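Local coordinates for manganese-binding protein (Chlamydia trachomatis, PDB 6NSI) that binds divalent metal ions, preferring ferrous iron over manganese and nickel, and delivers them to the membrane permease of an ABC transporter for import into the cytoplasm, at residues 9-14 and 53-58; 13-18 and 23-28; 157-162 and 191-196. One frame throughout, in Å; residues are numbered along the deposited sequence.

Contact 1: residues 9-14 and 53-58; sequences RMICDC and LIFCNG
With CG1 beside the backbone N (chi1 -66°), CG2 of Ile-11 falls anti to that nitrogen and lies against Phe-55, while the longer branch runs out almost fully extended (chi2 162°) to bring CD1 up to the backbone beyond that phenylalanine. The two branches thus straddle adjoining parts of 53-58. Ile-11 CG2 rests on Phe-55 CB at 3.6 Å, touching the root of the aromatic side chain. The ring itself continues past the helix segment. Ile-11 CD1 abuts the peptide that follows Cys-56, 3.8 Å from Cys-56 C and 3.7 Å from Asn-57 N, a purely van der Waals contact in which a methyl group packs on a flat backbone unit. All of these residues are buried.

Strand 54-56 belongs to a four-stranded parallel sheet of order 2-1-3-4, in an alpha/beta fold with helices packed on the sheet. Helix 9-19 follows strand 3-6 and packs on one face, and Ile-11 is the side chain of 9-14 that meets strand 54-56, itself hydrogen-bonded next to 3-6. Cys-56, as the strand alternates, points its CB to the other face.

Just past the strand, the amide of Asn-57 is held by its own neighbour: Asn-57 ND2 donates to Gly-58 O at 2.9 Å, approaching from above the carbonyl plane. The same nitrogen also bonds Pro-101 O, and the carboxylate of Glu-62 takes the backbone N-H groups of both Asn-57 and Gly-58. On the helix, Arg-9 and Asp-13 form a salt bridge one turn apart, Arg-9 NE reaching the syn side of Asp-13 OD1 at 2.8 Å with the carboxylate oxygen in the guanidinium plane.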
ATOM      1  N   ARG A   9       5.706   6.554  -5.201  1.00 26.73           N
ATOM      2  CA  ARG A   9       5.953   7.483  -4.097  1.00 28.19           C
ATOM      3  C   ARG A   9       6.022   6.789  -2.743  1.00 34.11           C
ATOM      4  O   ARG A   9       6.678   7.292  -1.820  1.00 30.98           O
ATOM      5  CB  ARG A   9       4.881   8.567  -4.057  1.00 28.60           C
ATOM      6  CG  ARG A   9       5.038   9.609  -5.144  1.00 30.25           C
ATOM      7  CD  ARG A   9       6.263  10.482  -4.898  1.00 32.67           C
ATOM      8  NE  ARG A   9       6.190  11.178  -3.618  1.00 39.43           N
ATOM      9  CZ  ARG A   9       5.382  12.207  -3.379  1.00 40.60           C
ATOM     10  NH1 ARG A   9       4.587  12.660  -4.336  1.00 44.33           N
ATOM     11  NH2 ARG A   9       5.365  12.785  -2.186  1.00 35.91           N
ATOM     12  N   MET A  10       5.342   5.652  -2.599  1.00 30.73           N
ATOM     13  CA  MET A  10       5.429   4.904  -1.352  1.00 31.35           C
ATOM     14  C   MET A  10       6.863   4.454  -1.102  1.00 35.56           C
ATOM     15  O   MET A  10       7.339   4.462   0.040  1.00 29.76           O
ATOM     16  CB  MET A  10       4.464   3.725  -1.408  1.00 27.73           C
ATOM     17  CG  MET A  10       3.006   4.175  -1.558  1.00 24.13           C
ATOM     18  SD  MET A  10       2.485   4.416  -3.285  1.00 25.58           S
ATOM     19  CE  MET A  10       2.287   2.703  -3.779  1.00 26.51           C
ATOM     20  N   ILE A  11       7.578   4.100  -2.174  1.00 30.72           N
ATOM     21  CA  ILE A  11       9.005   3.830  -2.073  1.00 33.55           C
ATOM     22  C   ILE A  11       9.800   5.127  -2.010  1.00 31.71           C
ATOM     23  O   ILE A  11      10.658   5.294  -1.139  1.00 36.84           O
ATOM     24  CB  ILE A  11       9.457   2.949  -3.250  1.00 35.62           C
ATOM     25  CG1 ILE A  11       8.799   1.579  -3.149  1.00 31.90           C
ATOM     26  CG2 ILE A  11      10.970   2.808  -3.265  1.00 29.85           C
ATOM     27  CD1 ILE A  11       8.828   0.827  -4.441  1.00 29.30           C
ATOM     28  N   CYS A  12       9.516   6.069  -2.913  1.00 34.57           N
ATOM     29  CA  CYS A  12      10.396   7.230  -3.079  1.00 34.70           C
ATOM     30  C   CYS A  12      10.511   8.059  -1.807  1.00 41.28           C
ATOM     31  O   CYS A  12      11.595   8.560  -1.478  1.00 34.90           O
ATOM     32  CB  CYS A  12       9.915   8.120  -4.222  1.00 33.80           C
ATOM     33  SG  CYS A  12      11.208   9.319  -4.735  1.00 39.86           S
ATOM     34  N   ASP A  13       9.409   8.236  -1.085  1.00 34.34           N
ATOM     35  CA  ASP A  13       9.462   9.104   0.086  1.00 36.76           C
ATOM     36  C   ASP A  13      10.270   8.499   1.216  1.00 35.03           C
ATOM     37  O   ASP A  13      10.769   9.237   2.072  1.00 39.72           O
ATOM     38  CB  ASP A  13       8.054   9.429   0.561  1.00 30.48           C
ATOM     39  CG  ASP A  13       7.284  10.253  -0.457  1.00 40.45           C
ATOM     40  OD1 ASP A  13       7.883  10.667  -1.477  1.00 35.41           O
ATOM     41  OD2 ASP A  13       6.081  10.483  -0.244  1.00 37.06           O
ATOM     42  N   CYS A  14      10.416   7.175   1.235  1.00 38.10           N
ATOM     43  CA  CYS A  14      11.276   6.543   2.229  1.00 31.72           C
ATOM     44  C   CYS A  14      12.738   6.590   1.795  1.00 45.46           C
ATOM     45  O   CYS A  14      13.615   6.885   2.616  1.00 36.48           O
ATOM     46  CB  CYS A  14      10.828   5.103   2.474  1.00 31.09           C
ATOM     47  SG  CYS A  14       9.063   4.929   3.032  1.00 32.39           S
ATOM     48  N   LEU A  53      20.358   3.127  -8.992  1.00 43.61           N
ATOM     49  CA  LEU A  53      19.567   2.079  -8.366  1.00 40.90           C
ATOM     50  C   LEU A  53      18.118   2.313  -8.764  1.00 34.58           C
ATOM     51  O   LEU A  53      17.685   3.465  -8.859  1.00 38.58           O
ATOM     52  CB  LEU A  53      19.701   2.099  -6.835  1.00 45.07           C
ATOM     53  CG  LEU A  53      21.001   1.645  -6.161  1.00 41.60           C
ATOM     54  CD1 LEU A  53      20.951   1.943  -4.664  1.00 36.74           C
ATOM     55  CD2 LEU A  53      21.238   0.166  -6.417  1.00 38.22           C
ATOM     56  N   ILE A  54      17.380   1.226  -9.001  1.00 33.95           N
ATOM     57  CA  ILE A  54      15.949   1.278  -9.331  1.00 35.40           C
ATOM     58  C   ILE A  54      15.200   0.466  -8.285  1.00 35.40           C
ATOM     59  O   ILE A  54      15.301  -0.768  -8.262  1.00 35.28           O
ATOM     60  CB  ILE A  54      15.655   0.736 -10.731  1.00 36.56           C
ATOM     61  CG1 ILE A  54      16.364   1.582 -11.790  1.00 36.59           C
ATOM     62  CG2 ILE A  54      14.146   0.691 -10.969  1.00 31.70           C
ATOM     63  CD1 ILE A  54      16.305   0.978 -13.187  1.00 41.12           C
ATOM     64  N   PHE A  55      14.432   1.151  -7.442  1.00 34.61           N
ATOM     65  CA  PHE A  55      13.718   0.511  -6.343  1.00 35.89           C
ATOM     66  C   PHE A  55      12.300   0.135  -6.785  1.00 30.32           C
ATOM     67  O   PHE A  55      11.503   1.008  -7.150  1.00 31.52           O
ATOM     68  CB  PHE A  55      13.699   1.438  -5.126  1.00 36.92           C
ATOM     69  CG  PHE A  55      15.005   1.477  -4.373  1.00 39.86           C
ATOM     70  CD1 PHE A  55      15.862   2.562  -4.500  1.00 40.46           C
ATOM     71  CD2 PHE A  55      15.370   0.432  -3.533  1.00 33.94           C
ATOM     72  CE1 PHE A  55      17.066   2.602  -3.802  1.00 47.32           C
ATOM     73  CE2 PHE A  55      16.577   0.468  -2.830  1.00 43.12           C
ATOM     74  CZ  PHE A  55      17.421   1.551  -2.968  1.00 33.88           C
ATOM     75  N   CYS A  56      12.005  -1.169  -6.767  1.00 30.10           N
ATOM     76  CA  CYS A  56      10.727  -1.740  -7.172  1.00 27.89           C
ATOM     77  C   CYS A  56      10.021  -2.378  -5.989  1.00 32.44           C
ATOM     78  O   CYS A  56      10.659  -2.847  -5.037  1.00 34.58           O
ATOM     79  CB  CYS A  56      10.907  -2.816  -8.240  1.00 32.37           C
ATOM     80  SG  CYS A  56      11.794  -2.229  -9.667  1.00 42.59           S
ATOM     81  N   ASN A  57       8.694  -2.434  -6.086  1.00 33.11           N
ATOM     82  CA  ASN A  57       7.901  -3.131  -5.078  1.00 30.95           C
ATOM     83  C   ASN A  57       8.021  -4.637  -5.227  1.00 31.53           C
ATOM     84  O   ASN A  57       8.047  -5.360  -4.226  1.00 29.50           O
ATOM     85  CB  ASN A  57       6.427  -2.731  -5.183  1.00 29.90           C
ATOM     86  CG  ASN A  57       5.599  -3.273  -4.041  1.00 26.00           C
ATOM     87  OD1 ASN A  57       5.517  -2.643  -2.999  1.00 24.01           O
ATOM     88  ND2 ASN A  57       4.967  -4.439  -4.231  1.00 28.76           N
ATOM     89  N   GLY A  58       8.105  -5.119  -6.469  1.00 30.62           N
ATOM     90  CA  GLY A  58       7.991  -6.538  -6.735  1.00 31.20           C
ATOM     91  C   GLY A  58       6.554  -6.972  -6.497  1.00 33.58           C
ATOM     92  O   GLY A  58       5.620  -6.167  -6.528  1.00 28.33           O
TER

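Contact 2: residues 13-18 and 23-28; sequences DCVSRI and VKNIVL
Asn-25 reaches from strand 24-27 to the helix and sets its amide against Val-15 and Ser-16, so that one side chain carries the whole strand side of this small contact. The van der Waals part lies with Val-15. Its CG1 methyl, placed anti to the backbone N (chi1 174°), meets the amide oxygen obliquely, and Val-15 CG1 to Asn-25 OD1 is only 3.1 Å, a tight approach. The other end of the amide is pressed just as closely on the helix backbone, with Asn-25 ND2 3.3 Å from Ser-16 CA.

The polar groups come near one another without pairing. Ser-16 OG is 3.2 Å from Asn-25 ND2, yet the angle is poor for a hydrogen bond. The hydroxyl oxygen sits above the amide group, almost as near to Asn-25 CG, at 3.3 Å, as to the nitrogen, and therefore well off the direction of the N-H groups. Both side chains have better partners nearby: Ser-16 OG bonds Cys-12 O one turn back in the helix, and Asn-25 ND2 bonds Thr-19 OG1 at the helix's last residue. Asn-25 thus ties the end of the helix to the strand that follows it, through a residue just beyond 13-18.

The backbones of helix and strand are bonded separately from one another. The helix continues through Ile-18 N to Cys-14 O at 3.2 Å, whereas Lys-24 pairs with Ile-2 and Val-4, and Ile-26 with Val-4 and Ser-6, along strand 3-6 and the residue before it. Val-15 also touches Ser-6, so the helix lies across two neighbouring strands. Strand 3-6, helix 9-19 and strand 24-27 together make a beta-alpha-beta crossover, in which the helix packs over the parallel pair it connects and 24-27 forms an outermost strand of the sheet.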
ATOM      1  N   ASP A  13       9.409   8.236  -1.085  1.00 34.34           N
ATOM      2  CA  ASP A  13       9.462   9.104   0.086  1.00 36.76           C
ATOM      3  C   ASP A  13      10.270   8.499   1.216  1.00 35.03           C
ATOM      4  O   ASP A  13      10.769   9.237   2.072  1.00 39.72           O
ATOM      5  CB  ASP A  13       8.054   9.429   0.561  1.00 30.48           C
ATOM      6  CG  ASP A  13       7.284  10.253  -0.457  1.00 40.45           C
ATOM      7  OD1 ASP A  13       7.883  10.667  -1.477  1.00 35.41           O
ATOM      8  OD2 ASP A  13       6.081  10.483  -0.244  1.00 37.06           O
ATOM      9  N   CYS A  14      10.416   7.175   1.235  1.00 38.10           N
ATOM     10  CA  CYS A  14      11.276   6.543   2.229  1.00 31.72           C
ATOM     11  C   CYS A  14      12.738   6.590   1.795  1.00 45.46           C
ATOM     12  O   CYS A  14      13.615   6.885   2.616  1.00 36.48           O
ATOM     13  CB  CYS A  14      10.828   5.103   2.474  1.00 31.09           C
ATOM     14  SG  CYS A  14       9.063   4.929   3.032  1.00 32.39           S
ATOM     15  N   VAL A  15      13.017   6.316   0.513  1.00 40.12           N
ATOM     16  CA  VAL A  15      14.390   6.423   0.006  1.00 35.39           C
ATOM     17  C   VAL A  15      14.935   7.824   0.252  1.00 43.35           C
ATOM     18  O   VAL A  15      16.057   7.998   0.739  1.00 45.13           O
ATOM     19  CB  VAL A  15      14.449   6.054  -1.490  1.00 38.37           C
ATOM     20  CG1 VAL A  15      15.848   6.312  -2.040  1.00 37.46           C
ATOM     21  CG2 VAL A  15      14.084   4.596  -1.710  1.00 35.06           C
ATOM     22  N   SER A  16      14.136   8.848  -0.073  1.00 38.23           N
ATOM     23  CA  SER A  16      14.597  10.228   0.045  1.00 39.69           C
ATOM     24  C   SER A  16      14.916  10.596   1.487  1.00 47.50           C
ATOM     25  O   SER A  16      15.783  11.447   1.730  1.00 43.09           O
ATOM     26  CB  SER A  16      13.546  11.184  -0.522  1.00 41.85           C
ATOM     27  OG  SER A  16      13.270  10.872  -1.879  1.00 43.17           O
ATOM     28  N   ARG A  17      14.229   9.971   2.450  1.00 45.92           N
ATOM     29  CA  ARG A  17      14.506  10.231   3.859  1.00 47.26           C
ATOM     30  C   ARG A  17      15.830   9.612   4.288  1.00 47.51           C
ATOM     31  O   ARG A  17      16.534  10.180   5.126  1.00 49.66           O
ATOM     32  CB  ARG A  17      13.364   9.704   4.741  1.00 42.57           C
ATOM     33  CG  ARG A  17      12.189  10.675   4.951  1.00 42.05           C
ATOM     34  CD  ARG A  17      12.509  11.731   6.015  1.00 47.06           C
ATOM     35  NE  ARG A  17      12.029  11.396   7.362  1.00 55.30           N
ATOM     36  CZ  ARG A  17      12.817  11.069   8.389  1.00 57.69           C
ATOM     37  NH1 ARG A  17      14.138  11.008   8.234  1.00 55.29           N
ATOM     38  NH2 ARG A  17      12.286  10.793   9.577  1.00 53.14           N
ATOM     39  N   ILE A  18      16.178   8.449   3.735  1.00 44.34           N
ATOM     40  CA  ILE A  18      17.468   7.848   4.053  1.00 45.65           C
ATOM     41  C   ILE A  18      18.605   8.666   3.459  1.00 50.76           C
ATOM     42  O   ILE A  18      19.628   8.883   4.113  1.00 49.41           O
ATOM     43  CB  ILE A  18      17.526   6.392   3.565  1.00 44.63           C
ATOM     44  CG1 ILE A  18      16.536   5.528   4.339  1.00 41.42           C
ATOM     45  CG2 ILE A  18      18.950   5.840   3.699  1.00 46.98           C
ATOM     46  CD1 ILE A  18      16.312   4.179   3.698  1.00 38.59           C
ATOM     47  N   VAL A  23      21.838  12.859  -2.707  1.00 56.20           N
ATOM     48  CA  VAL A  23      21.472  12.248  -3.981  1.00 52.44           C
ATOM     49  C   VAL A  23      20.194  12.906  -4.486  1.00 56.14           C
ATOM     50  O   VAL A  23      19.450  13.538  -3.727  1.00 61.54           O
ATOM     51  CB  VAL A  23      21.267  10.716  -3.866  1.00 54.11           C
ATOM     52  CG1 VAL A  23      19.892  10.397  -3.297  1.00 53.57           C
ATOM     53  CG2 VAL A  23      21.431  10.046  -5.206  1.00 56.44           C
ATOM     54  N   LYS A  24      19.937  12.758  -5.787  1.00 50.68           N
ATOM     55  CA  LYS A  24      18.686  13.202  -6.390  1.00 51.78           C
ATOM     56  C   LYS A  24      17.777  12.004  -6.615  1.00 48.41           C
ATOM     57  O   LYS A  24      18.127  11.077  -7.353  1.00 48.42           O
ATOM     58  CB  LYS A  24      18.941  13.956  -7.693  1.00 55.55           C
ATOM     59  CG  LYS A  24      19.897  15.116  -7.483  1.00 64.35           C
ATOM     60  CD  LYS A  24      20.546  15.616  -8.751  1.00 65.49           C
ATOM     61  CE  LYS A  24      21.260  16.927  -8.476  1.00 73.42           C
ATOM     62  NZ  LYS A  24      22.679  16.725  -8.045  1.00 79.53           N
ATOM     63  N   ASN A  25      16.617  12.027  -5.975  1.00 43.29           N
ATOM     64  CA  ASN A  25      15.659  10.943  -6.066  1.00 45.90           C
ATOM     65  C   ASN A  25      14.623  11.302  -7.110  1.00 40.83           C
ATOM     66  O   ASN A  25      14.069  12.406  -7.085  1.00 46.16           O
ATOM     67  CB  ASN A  25      14.988  10.694  -4.715  1.00 41.77           C
ATOM     68  CG  ASN A  25      15.888   9.960  -3.753  1.00 44.81           C
ATOM     69  OD1 ASN A  25      16.153   8.774  -3.937  1.00 46.09           O
ATOM     70  ND2 ASN A  25      16.396  10.668  -2.740  1.00 46.64           N
ATOM     71  N   ILE A  26      14.377  10.384  -8.037  1.00 42.32           N
ATOM     72  CA  ILE A  26      13.314  10.552  -9.011  1.00 40.31           C
ATOM     73  C   ILE A  26      12.300   9.435  -8.800  1.00 39.64           C
ATOM     74  O   ILE A  26      12.608   8.363  -8.275  1.00 35.65           O
ATOM     75  CB  ILE A  26      13.829  10.569 -10.472  1.00 40.75           C
ATOM     76  CG1 ILE A  26      14.887   9.491 -10.700  1.00 45.42           C
ATOM     77  CG2 ILE A  26      14.398  11.938 -10.817  1.00 45.21           C
ATOM     78  CD1 ILE A  26      15.283   9.321 -12.187  1.00 46.97           C
ATOM     79  N   VAL A  27      11.072   9.705  -9.210  1.00 38.64           N
ATOM     80  CA  VAL A  27      10.003   8.728  -9.106  1.00 42.41           C
ATOM     81  C   VAL A  27       9.375   8.577 -10.479  1.00 37.18           C
ATOM     82  O   VAL A  27       9.130   9.569 -11.172  1.00 39.88           O
ATOM     83  CB  VAL A  27       8.952   9.120  -8.042  1.00 39.89           C
ATOM     84  CG1 VAL A  27       8.213  10.414  -8.417  1.00 37.58           C
ATOM     85  CG2 VAL A  27       7.985   7.991  -7.841  1.00 31.68           C
ATOM     86  N   LEU A  28       9.180   7.330 -10.897  1.00 33.34           N
ATOM     87  CA  LEU A  28       8.525   7.032 -12.192  1.00 35.00           C
ATOM     88  C   LEU A  28       7.016   7.283 -12.179  1.00 36.49           C
ATOM     89  O   LEU A  28       6.529   7.969 -13.043  1.00 38.77           O
ATOM     90  CB  LEU A  28       8.780   5.573 -12.533  1.00 36.19           C
ATOM     91  CG  LEU A  28       9.362   5.344 -13.915  1.00 41.11           C
ATOM     92  CD1 LEU A  28      10.720   5.997 -14.015  1.00 45.68           C
ATOM     93  CD2 LEU A  28       9.442   3.865 -14.205  1.00 35.67           C
TER

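Contact 3: residues 157-162 and 191-196; sequences IPEKNR and RSRCIS
Arg-193 NE donates to Arg-162 O at 2.7 Å, a nearly straight bond (164°) that uses a lone pair in the carbonyl plane and also lies in the guanidinium plane. A bend of the Arg-193 chain at chi2 and chi3 presents this edge, so that NH2 adds a weak bond to the same oxygen and packs 3.4 Å from Arg-162 CB. The extended Arg-162 side chain grips Ile-157 O side-on with NE (2.7 Å) and NH2. Beyond the two segments, Glu-184 forms a salt bridge with Arg-193 NH1 and Tyr-163 a cation-pi contact, so the buried guanidinium is well fixed.

Toward Glu-159 the contact loosens. A water donates to Glu-159 O at 2.7 Å and also lies against Arg-193 NH2, unusually close for a hydrogen bond, while the exposed carboxylate stays short of a salt bridge, with Glu-159 OE2 4.7 Å from Arg-193 NH1.

These bonds join the turn after the long helix 129-154 to the 3-10 turn that leads into strand 194-195, which pairs in parallel with 164-165, a layout consistent with the second lobe of a helix-linked, two-lobed metal-binding protein of the solute-binding protein 9 family.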
ATOM      1  N   ILE A 157     -11.884   0.897  17.218  1.00 30.35           N
ATOM      2  CA  ILE A 157     -13.039   0.534  16.400  1.00 27.10           C
ATOM      3  C   ILE A 157     -13.786  -0.594  17.095  1.00 27.85           C
ATOM      4  O   ILE A 157     -13.192  -1.658  17.320  1.00 28.80           O
ATOM      5  CB  ILE A 157     -12.604   0.097  14.992  1.00 23.79           C
ATOM      6  CG1 ILE A 157     -11.917   1.251  14.273  1.00 23.71           C
ATOM      7  CG2 ILE A 157     -13.820  -0.484  14.200  1.00 24.40           C
ATOM      8  CD1 ILE A 157     -11.302   0.833  12.939  1.00 23.32           C
ATOM      9  N   PRO A 158     -15.066  -0.423  17.448  1.00 29.73           N
ATOM     10  CA  PRO A 158     -15.831  -1.543  18.007  1.00 30.07           C
ATOM     11  C   PRO A 158     -15.708  -2.775  17.124  1.00 26.98           C
ATOM     12  O   PRO A 158     -15.796  -2.690  15.898  1.00 26.95           O
ATOM     13  CB  PRO A 158     -17.272  -1.015  18.036  1.00 22.76           C
ATOM     14  CG  PRO A 158     -17.132   0.472  18.043  1.00 35.94           C
ATOM     15  CD  PRO A 158     -15.900   0.781  17.247  1.00 28.22           C
ATOM     16  N   GLU A 159     -15.494  -3.926  17.762  1.00 23.71           N
ATOM     17  CA  GLU A 159     -15.310  -5.171  17.023  1.00 26.36           C
ATOM     18  C   GLU A 159     -16.465  -5.444  16.055  1.00 29.04           C
ATOM     19  O   GLU A 159     -16.250  -5.997  14.971  1.00 23.42           O
ATOM     20  CB  GLU A 159     -15.144  -6.333  17.994  1.00 32.70           C
ATOM     21  CG  GLU A 159     -14.915  -7.679  17.325  1.00 32.32           C
ATOM     22  CD  GLU A 159     -14.875  -8.834  18.321  1.00 59.91           C
ATOM     23  OE1 GLU A 159     -15.688  -8.838  19.290  1.00 55.24           O
ATOM     24  OE2 GLU A 159     -14.026  -9.738  18.125  1.00 55.99           O
ATOM     25  N   LYS A 160     -17.699  -5.087  16.431  1.00 21.24           N
ATOM     26  CA  LYS A 160     -18.830  -5.282  15.521  1.00 28.51           C
ATOM     27  C   LYS A 160     -18.714  -4.451  14.237  1.00 25.21           C
ATOM     28  O   LYS A 160     -19.455  -4.713  13.280  1.00 22.21           O
ATOM     29  CB  LYS A 160     -20.151  -4.943  16.239  1.00 28.79           C
ATOM     30  CG  LYS A 160     -20.309  -3.442  16.536  1.00 25.51           C
ATOM     31  CD  LYS A 160     -21.717  -3.046  16.985  1.00 29.94           C
ATOM     32  CE  LYS A 160     -21.827  -1.518  17.053  1.00 31.27           C
ATOM     33  NZ  LYS A 160     -22.958  -1.029  17.884  1.00 24.96           N
ATOM     34  N   ASN A 161     -17.823  -3.465  14.185  1.00 21.86           N
ATOM     35  CA  ASN A 161     -17.679  -2.606  13.013  1.00 25.38           C
ATOM     36  C   ASN A 161     -16.413  -2.877  12.204  1.00 23.22           C
ATOM     37  O   ASN A 161     -16.172  -2.166  11.219  1.00 22.13           O
ATOM     38  CB  ASN A 161     -17.664  -1.135  13.421  1.00 24.77           C
ATOM     39  CG  ASN A 161     -19.001  -0.630  13.915  1.00 27.52           C
ATOM     40  OD1 ASN A 161     -20.051  -1.253  13.721  1.00 26.50           O
ATOM     41  ND2 ASN A 161     -18.968   0.542  14.543  1.00 27.61           N
ATOM     42  N   ARG A 162     -15.606  -3.878  12.585  1.00 23.18           N
ATOM     43  CA  ARG A 162     -14.289  -4.116  11.976  1.00 24.08           C
ATOM     44  C   ARG A 162     -14.456  -4.897  10.674  1.00 24.25           C
ATOM     45  O   ARG A 162     -14.087  -6.067  10.544  1.00 21.82           O
ATOM     46  CB  ARG A 162     -13.378  -4.845  12.954  1.00 22.26           C
ATOM     47  CG  ARG A 162     -12.823  -3.925  14.037  1.00 22.18           C
ATOM     48  CD  ARG A 162     -12.129  -4.732  15.163  1.00 26.18           C
ATOM     49  NE  ARG A 162     -12.027  -3.926  16.388  1.00 29.19           N
ATOM     50  CZ  ARG A 162     -11.406  -4.318  17.499  1.00 35.61           C
ATOM     51  NH1 ARG A 162     -10.837  -5.517  17.556  1.00 32.92           N
ATOM     52  NH2 ARG A 162     -11.357  -3.513  18.559  1.00 35.12           N
ATOM     53  N   ARG A 191      -9.777 -12.760   6.948  1.00 29.63           N
ATOM     54  CA  ARG A 191     -10.256 -12.405   5.614  1.00 30.11           C
ATOM     55  C   ARG A 191     -11.732 -12.030   5.608  1.00 27.36           C
ATOM     56  O   ARG A 191     -12.167 -11.290   4.724  1.00 29.51           O
ATOM     57  CB  ARG A 191      -9.995 -13.563   4.648  1.00 35.52           C
ATOM     58  CG  ARG A 191      -8.550 -13.706   4.223  1.00 38.94           C
ATOM     59  CD  ARG A 191      -8.479 -14.356   2.858  1.00 53.30           C
ATOM     60  NE  ARG A 191      -7.290 -13.991   2.094  1.00 47.88           N
ATOM     61  CZ  ARG A 191      -6.152 -14.687   2.108  1.00 59.94           C
ATOM     62  NH1 ARG A 191      -6.047 -15.775   2.868  1.00 52.53           N
ATOM     63  NH2 ARG A 191      -5.116 -14.290   1.367  1.00 49.13           N
ATOM     64  N   SER A 192     -12.510 -12.493   6.589  1.00 25.24           N
ATOM     65  CA  SER A 192     -13.894 -12.027   6.689  1.00 29.52           C
ATOM     66  C   SER A 192     -13.988 -10.517   6.911  1.00 24.71           C
ATOM     67  O   SER A 192     -15.054  -9.924   6.677  1.00 23.26           O
ATOM     68  CB  SER A 192     -14.606 -12.763   7.828  1.00 32.27           C
ATOM     69  OG  SER A 192     -14.273 -12.152   9.067  1.00 37.93           O
ATOM     70  N   ARG A 193     -12.898  -9.870   7.330  1.00 21.43           N
ATOM     71  CA  ARG A 193     -12.945  -8.469   7.743  1.00 21.85           C
ATOM     72  C   ARG A 193     -12.721  -7.446   6.624  1.00 19.62           C
ATOM     73  O   ARG A 193     -12.783  -6.239   6.895  1.00 17.64           O
ATOM     74  CB  ARG A 193     -11.926  -8.241   8.865  1.00 22.53           C
ATOM     75  CG  ARG A 193     -12.018  -9.318   9.957  1.00 27.29           C
ATOM     76  CD  ARG A 193     -11.639  -8.760  11.311  1.00 30.25           C
ATOM     77  NE  ARG A 193     -12.838  -8.123  11.799  1.00 48.19           N
ATOM     78  CZ  ARG A 193     -13.562  -8.568  12.810  1.00 33.82           C
ATOM     79  NH1 ARG A 193     -13.175  -9.628  13.481  1.00 39.58           N
ATOM     80  NH2 ARG A 193     -14.677  -7.928  13.131  1.00 30.39           N
ATOM     81  N   CYS A 194     -12.476  -7.860   5.383  1.00 20.72           N
ATOM     82  CA  CYS A 194     -12.390  -6.880   4.302  1.00 16.87           C
ATOM     83  C   CYS A 194     -12.992  -7.465   3.026  1.00 22.84           C
ATOM     84  O   CYS A 194     -12.964  -8.682   2.804  1.00 21.91           O
ATOM     85  CB  CYS A 194     -10.929  -6.422   4.062  1.00 18.42           C
ATOM     86  SG  CYS A 194      -9.734  -7.754   3.629  1.00 25.64           S
ATOM     87  N   ILE A 195     -13.535  -6.588   2.181  1.00 18.63           N
ATOM     88  CA  ILE A 195     -14.107  -7.002   0.894  1.00 21.04           C
ATOM     89  C   ILE A 195     -14.087  -5.805  -0.049  1.00 20.94           C
ATOM     90  O   ILE A 195     -14.044  -4.648   0.382  1.00 17.13           O
ATOM     91  CB  ILE A 195     -15.551  -7.560   1.042  1.00 18.06           C
ATOM     92  CG1 ILE A 195     -15.908  -8.445  -0.167  1.00 23.10           C
ATOM     93  CG2 ILE A 195     -16.554  -6.421   1.160  1.00 19.43           C
ATOM     94  CD1 ILE A 195     -17.193  -9.224  -0.006  1.00 29.59           C
ATOM     95  N   SER A 196     -14.122  -6.083  -1.355  1.00 20.96           N
ATOM     96  CA  SER A 196     -14.120  -5.041  -2.369  1.00 17.73           C
ATOM     97  C   SER A 196     -14.662  -5.647  -3.649  1.00 21.48           C
ATOM     98  O   SER A 196     -14.459  -6.846  -3.893  1.00 20.22           O
ATOM     99  CB  SER A 196     -12.705  -4.461  -2.590  1.00 21.04           C
ATOM    100  OG  SER A 196     -11.783  -5.452  -2.997  1.00 23.33           O
TER
HETATM  101  O   HOH W   1     -16.501  -8.618  14.637  1.00 42.70           O

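Overall arrangement
Contacts 1 and 2 are successive parts of one interface: both use helix 9-19, share Asp-13 and Cys-14, and have centres about 8 Å apart. Phe-55 CD1 of contact 1 packs on Val-15 CG2 of contact 2 at 3.9 Å. Between them the two contacts place helix 9-19 over strands 24-27 and 54-56 of one sheet. Contact 3 lies on the opposite side of the chain's centre, its centre about 30 Å from that of contact 1 and 35 Å from that of contact 2. Iron is held by His-36, His-102, His-168 and Asp-260. Contact 1 comes near this site, the side chain of Asn-57 being about 9 Å from the metal, whereas contacts 2 and 3 are remote.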